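Carbohydrate kinase, FGGY (Rhodospirillum rubrum, PDB 3IFR) probably phosphorylates D-xylulose as a xylulose kinase of the FGGY family of carbohydrate kinases. Local coordinates at residues A[29-41]-A[54-66]. Sequence-based numbering, arbitrary orientation.
Sequences TVVAVASRPTTLS and QWWDNARAVLAEL
Arg36 and Glu65 form a salt bridge beside the strand, where both guanidinium ends converge on a single carboxylate oxygen: NH2 lies 2.8 Å from Glu65 OE1 and meets it nearly along the C-O bond, while NH1 comes from above the carboxylate plane. The arginine chain folds at chi2 (-61°), so that NH1 also donates to Ser35 O at 2.6 Å, and NE passes 3.8 Å from the Ala61 CB methyl. With alanine in place of Arg36, the Glu65 carboxylate is likely to lose its charged mate across the contact, and the Ala61 methyl its cover. Ala34 suits the close approach, its CA being 5.0 Å from that of Val62, because its methyl takes little space; its CB touches Val62 CG2 and Leu66 CD1. Toward the start of segment 54-66, Gln54 is long enough, extended with CG anti to its N, to bring an amide oxygen to the chain beyond the strand: OE1 accepts an almost straight bond (176°) from Thr39 N at 3.0 Å, and a water bridges OE1 to Thr39 O. Thr38 offers a methyl to the edge of the Trp55 ring, whose NE1 is held by Glu50. Behind this layer, Val62 and Leu66 rest on Ala21 of strand 18-25. Segment 54-66 of helix 52-70 thus runs roughly antiparallel (156°) to an outermost strand, 29-37, packed against the mixed sheet of the N-terminal actin-like ATPase domain characteristic of FGGY kinases.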
loop_
_atom_site.group_PDB
_atom_site.type_symbol
_atom_site.label_atom_id
_atom_site.label_comp_id
_atom_site.label_asym_id
_atom_site.label_seq_id
_atom_site.Cartn_x
_atom_site.Cartn_y
_atom_site.Cartn_z
ATOM N N THR A 29 7.554 12.550 -19.395
ATOM C CA THR A 29 7.782 11.498 -20.378
ATOM C C THR A 29 8.467 10.263 -19.791
ATOM O O THR A 29 9.478 10.345 -19.074
ATOM C CB THR A 29 8.634 12.034 -21.537
ATOM O OG1 THR A 29 8.077 13.274 -21.992
ATOM C CG2 THR A 29 8.671 11.033 -22.674
ATOM N N VAL A 30 7.894 9.117 -20.102
ATOM C CA VAL A 30 8.447 7.863 -19.688
ATOM C C VAL A 30 9.217 7.337 -20.878
ATOM O O VAL A 30 8.616 6.863 -21.839
ATOM C CB VAL A 30 7.341 6.891 -19.332
ATOM C CG1 VAL A 30 7.929 5.578 -18.879
ATOM C CG2 VAL A 30 6.499 7.502 -18.237
ATOM N N VAL A 31 10.539 7.450 -20.821
ATOM C CA VAL A 31 11.389 6.988 -21.906
ATOM C C VAL A 31 11.370 5.454 -22.031
ATOM O O VAL A 31 11.365 4.941 -23.124
ATOM C CB VAL A 31 12.845 7.472 -21.716
ATOM C CG1 VAL A 31 13.720 6.889 -22.782
ATOM C CG2 VAL A 31 12.934 8.973 -21.738
ATOM N N ALA A 32 11.366 4.721 -20.916
ATOM C CA ALA A 32 11.433 3.253 -20.955
ATOM C C ALA A 32 10.856 2.592 -19.708
ATOM O O ALA A 32 10.890 3.163 -18.614
ATOM C CB ALA A 32 12.901 2.775 -21.150
ATOM N N VAL A 33 10.379 1.361 -19.870
ATOM C CA VAL A 33 9.891 0.577 -18.733
ATOM C C VAL A 33 10.453 -0.816 -18.854
ATOM O O VAL A 33 10.359 -1.409 -19.919
ATOM C CB VAL A 33 8.321 0.524 -18.686
ATOM C CG1 VAL A 33 7.823 -0.210 -17.455
ATOM C CG2 VAL A 33 7.760 1.912 -18.681
ATOM N N ALA A 34 11.064 -1.340 -17.790
ATOM C CA ALA A 34 11.437 -2.767 -17.766
ATOM C C ALA A 34 10.864 -3.521 -16.560
ATOM O O ALA A 34 10.768 -2.968 -15.468
ATOM C CB ALA A 34 12.949 -2.932 -17.826
ATOM N N SER A 35 10.487 -4.788 -16.765
ATOM C CA SER A 35 10.009 -5.615 -15.669
ATOM C C SER A 35 10.547 -7.042 -15.667
ATOM O O SER A 35 11.108 -7.521 -16.646
ATOM C CB SER A 35 8.485 -5.648 -15.616
ATOM O OG SER A 35 7.966 -6.454 -16.649
ATOM N N ARG A 36 10.363 -7.713 -14.535
ATOM C CA ARG A 36 10.787 -9.089 -14.375
ATOM C C ARG A 36 9.911 -9.674 -13.280
ATOM O O ARG A 36 9.638 -9.006 -12.266
ATOM C CB ARG A 36 12.269 -9.196 -13.951
ATOM C CG ARG A 36 13.337 -8.799 -14.990
ATOM C CD ARG A 36 13.281 -9.669 -16.250
ATOM N NE ARG A 36 14.386 -9.379 -17.170
ATOM C CZ ARG A 36 14.363 -8.393 -18.060
ATOM N NH1 ARG A 36 13.300 -7.614 -18.120
ATOM N NH2 ARG A 36 15.396 -8.173 -18.876
ATOM N N PRO A 37 9.484 -10.935 -13.468
ATOM C CA PRO A 37 8.668 -11.637 -12.484
ATOM C C PRO A 37 9.484 -11.947 -11.208
ATOM O O PRO A 37 10.705 -12.142 -11.268
ATOM C CB PRO A 37 8.304 -12.947 -13.221
ATOM C CG PRO A 37 8.604 -12.682 -14.654
ATOM C CD PRO A 37 9.801 -11.804 -14.614
ATOM N N THR A 38 8.798 -11.992 -10.071
ATOM C CA THR A 38 9.444 -12.303 -8.809
ATOM C C THR A 38 8.619 -13.395 -8.260
ATOM O O THR A 38 7.402 -13.363 -8.458
ATOM C CB THR A 38 9.323 -11.148 -7.832
ATOM O OG1 THR A 38 9.936 -10.000 -8.413
ATOM C CG2 THR A 38 9.960 -11.496 -6.486
ATOM N N THR A 39 9.265 -14.359 -7.590
ATOM C CA THR A 39 8.553 -15.515 -7.055
ATOM C C THR A 39 8.142 -15.320 -5.595
ATOM O O THR A 39 8.977 -14.998 -4.735
ATOM C CB THR A 39 9.395 -16.797 -7.139
ATOM O OG1 THR A 39 9.849 -17.006 -8.484
ATOM C CG2 THR A 39 8.575 -18.004 -6.664
ATOM N N LEU A 40 6.851 -15.478 -5.326
ATOM C CA LEU A 40 6.351 -15.595 -3.963
ATOM C C LEU A 40 6.369 -17.071 -3.658
ATOM O O LEU A 40 5.668 -17.831 -4.328
ATOM C CB LEU A 40 4.902 -15.115 -3.918
ATOM C CG LEU A 40 4.195 -14.903 -2.578
ATOM C CD1 LEU A 40 5.105 -14.206 -1.564
ATOM C CD2 LEU A 40 2.967 -14.038 -2.826
ATOM N N SER A 41 7.174 -17.504 -2.691
ATOM C CA SER A 41 7.115 -18.886 -2.237
ATOM C C SER A 41 6.271 -19.019 -0.981
ATOM O O SER A 41 6.139 -18.070 -0.202
ATOM C CB SER A 41 8.512 -19.436 -1.925
ATOM O OG SER A 41 9.379 -19.236 -3.023
ATOM N N GLN A 54 16.953 -12.819 -5.831
ATOM C CA GLN A 54 16.154 -12.577 -7.029
ATOM C C GLN A 54 15.757 -11.070 -7.198
ATOM O O GLN A 54 15.775 -10.533 -8.332
ATOM C CB GLN A 54 14.946 -13.493 -7.044
ATOM C CG GLN A 54 14.298 -13.661 -8.417
ATOM C CD GLN A 54 12.928 -14.260 -8.286
ATOM O OE1 GLN A 54 12.256 -14.046 -7.278
ATOM N NE2 GLN A 54 12.515 -15.049 -9.268
ATOM N N TRP A 55 15.421 -10.391 -6.095
ATOM C CA TRP A 55 15.187 -8.951 -6.197
ATOM C C TRP A 55 16.413 -8.320 -6.892
ATOM O O TRP A 55 16.282 -7.565 -7.855
ATOM C CB TRP A 55 14.939 -8.255 -4.852
ATOM C CG TRP A 55 13.811 -8.777 -4.002
ATOM C CD1 TRP A 55 12.659 -9.393 -4.420
ATOM C CD2 TRP A 55 13.722 -8.692 -2.566
ATOM N NE1 TRP A 55 11.888 -9.740 -3.325
ATOM C CE2 TRP A 55 12.515 -9.297 -2.186
ATOM C CE3 TRP A 55 14.565 -8.164 -1.574
ATOM C CZ2 TRP A 55 12.119 -9.381 -0.855
ATOM C CZ3 TRP A 55 14.178 -8.250 -0.269
ATOM C CH2 TRP A 55 12.962 -8.848 0.088
ATOM N N TRP A 56 17.597 -8.659 -6.415
ATOM C CA TRP A 56 18.825 -7.996 -6.860
ATOM C C TRP A 56 19.125 -8.336 -8.293
ATOM O O TRP A 56 19.519 -7.489 -9.083
ATOM C CB TRP A 56 20.008 -8.399 -5.974
ATOM C CG TRP A 56 21.289 -7.819 -6.437
ATOM C CD1 TRP A 56 22.393 -8.511 -6.821
ATOM C CD2 TRP A 56 21.597 -6.426 -6.645
ATOM N NE1 TRP A 56 23.386 -7.644 -7.207
ATOM C CE2 TRP A 56 22.928 -6.359 -7.117
ATOM C CE3 TRP A 56 20.886 -5.229 -6.467
ATOM C CZ2 TRP A 56 23.580 -5.147 -7.395
ATOM C CZ3 TRP A 56 21.544 -4.013 -6.749
ATOM C CH2 TRP A 56 22.887 -3.992 -7.204
ATOM N N ASP A 57 18.935 -9.604 -8.631
ATOM C CA ASP A 57 19.068 -10.021 -10.013
ATOM C C ASP A 57 18.040 -9.395 -10.914
ATOM O O ASP A 57 18.377 -8.928 -11.994
ATOM C CB ASP A 57 19.007 -11.526 -10.139
ATOM C CG ASP A 57 20.163 -12.032 -10.908
ATOM O OD1 ASP A 57 19.941 -12.465 -12.062
ATOM O OD2 ASP A 57 21.299 -11.904 -10.355
ATOM N N ASN A 58 16.777 -9.420 -10.491
ATOM C CA ASN A 58 15.729 -8.642 -11.177
ATOM C C ASN A 58 16.167 -7.180 -11.336
ATOM O O ASN A 58 16.150 -6.645 -12.445
ATOM C CB ASN A 58 14.400 -8.704 -10.430
ATOM C CG ASN A 58 13.576 -9.972 -10.718
ATOM O OD1 ASN A 58 12.432 -10.067 -10.258
ATOM N ND2 ASN A 58 14.127 -10.926 -11.448
ATOM N N ALA A 59 16.641 -6.550 -10.257
ATOM C CA ALA A 59 16.985 -5.114 -10.354
ATOM C C ALA A 59 18.118 -4.821 -11.359
ATOM O O ALA A 59 18.039 -3.881 -12.109
ATOM C CB ALA A 59 17.321 -4.525 -8.976
ATOM N N ARG A 60 19.183 -5.605 -11.333
ATOM C CA ARG A 60 20.240 -5.493 -12.315
ATOM C C ARG A 60 19.719 -5.610 -13.703
ATOM O O ARG A 60 20.083 -4.818 -14.541
ATOM C CB ARG A 60 21.246 -6.634 -12.110
ATOM C CG ARG A 60 22.165 -6.415 -10.926
ATOM C CD ARG A 60 22.961 -7.630 -10.685
ATOM N NE ARG A 60 23.961 -7.773 -11.739
ATOM C CZ ARG A 60 24.504 -8.934 -12.110
ATOM N NH1 ARG A 60 24.128 -10.069 -11.529
ATOM N NH2 ARG A 60 25.404 -8.945 -13.089
ATOM N N ALA A 61 18.870 -6.599 -13.961
ATOM C CA ALA A 61 18.360 -6.847 -15.330
ATOM C C ALA A 61 17.550 -5.685 -15.910
ATOM O O ALA A 61 17.701 -5.285 -17.082
ATOM C CB ALA A 61 17.502 -8.104 -15.353
ATOM N N VAL A 62 16.659 -5.180 -15.076
ATOM C CA VAL A 62 15.690 -4.164 -15.437
ATOM C C VAL A 62 16.371 -2.786 -15.575
ATOM O O VAL A 62 16.052 -2.025 -16.459
ATOM C CB VAL A 62 14.664 -4.171 -14.304
ATOM C CG1 VAL A 62 14.606 -2.849 -13.578
ATOM C CG2 VAL A 62 13.343 -4.743 -14.726
ATOM N N LEU A 63 17.331 -2.468 -14.715
ATOM C CA LEU A 63 18.099 -1.223 -14.885
ATOM C C LEU A 63 18.931 -1.274 -16.174
ATOM O O LEU A 63 18.858 -0.379 -16.985
ATOM C CB LEU A 63 19.006 -0.923 -13.666
ATOM C CG LEU A 63 18.246 -0.692 -12.362
ATOM C CD1 LEU A 63 19.159 -0.613 -11.107
ATOM C CD2 LEU A 63 17.424 0.559 -12.507
ATOM N N ALA A 64 19.726 -2.325 -16.353
ATOM C CA ALA A 64 20.448 -2.500 -17.612
ATOM C C ALA A 64 19.519 -2.467 -18.846
ATOM O O ALA A 64 19.833 -1.868 -19.875
ATOM C CB ALA A 64 21.203 -3.767 -17.569
ATOM N N GLU A 65 18.353 -3.089 -18.756
ATOM C CA GLU A 65 17.434 -3.068 -19.906
ATOM C C GLU A 65 16.950 -1.646 -20.202
ATOM O O GLU A 65 16.746 -1.288 -21.357
ATOM C CB GLU A 65 16.248 -3.994 -19.694
ATOM C CG GLU A 65 15.357 -4.041 -20.920
ATOM C CD GLU A 65 14.130 -4.896 -20.734
ATOM O OE1 GLU A 65 14.287 -6.084 -20.351
ATOM O OE2 GLU A 65 13.009 -4.400 -20.991
ATOM N N LEU A 66 16.794 -0.831 -19.157
ATOM C CA LEU A 66 16.414 0.566 -19.317
ATOM C C LEU A 66 17.401 1.289 -20.241
ATOM O O LEU A 66 16.989 1.995 -21.163
ATOM C CB LEU A 66 16.408 1.268 -17.958
ATOM C CG LEU A 66 15.081 1.752 -17.378
ATOM C CD1 LEU A 66 13.965 0.766 -17.640
ATOM C CD2 LEU A 66 15.205 2.134 -15.885
HETATM O O HOH W 1 11.512 -14.511 -4.883
#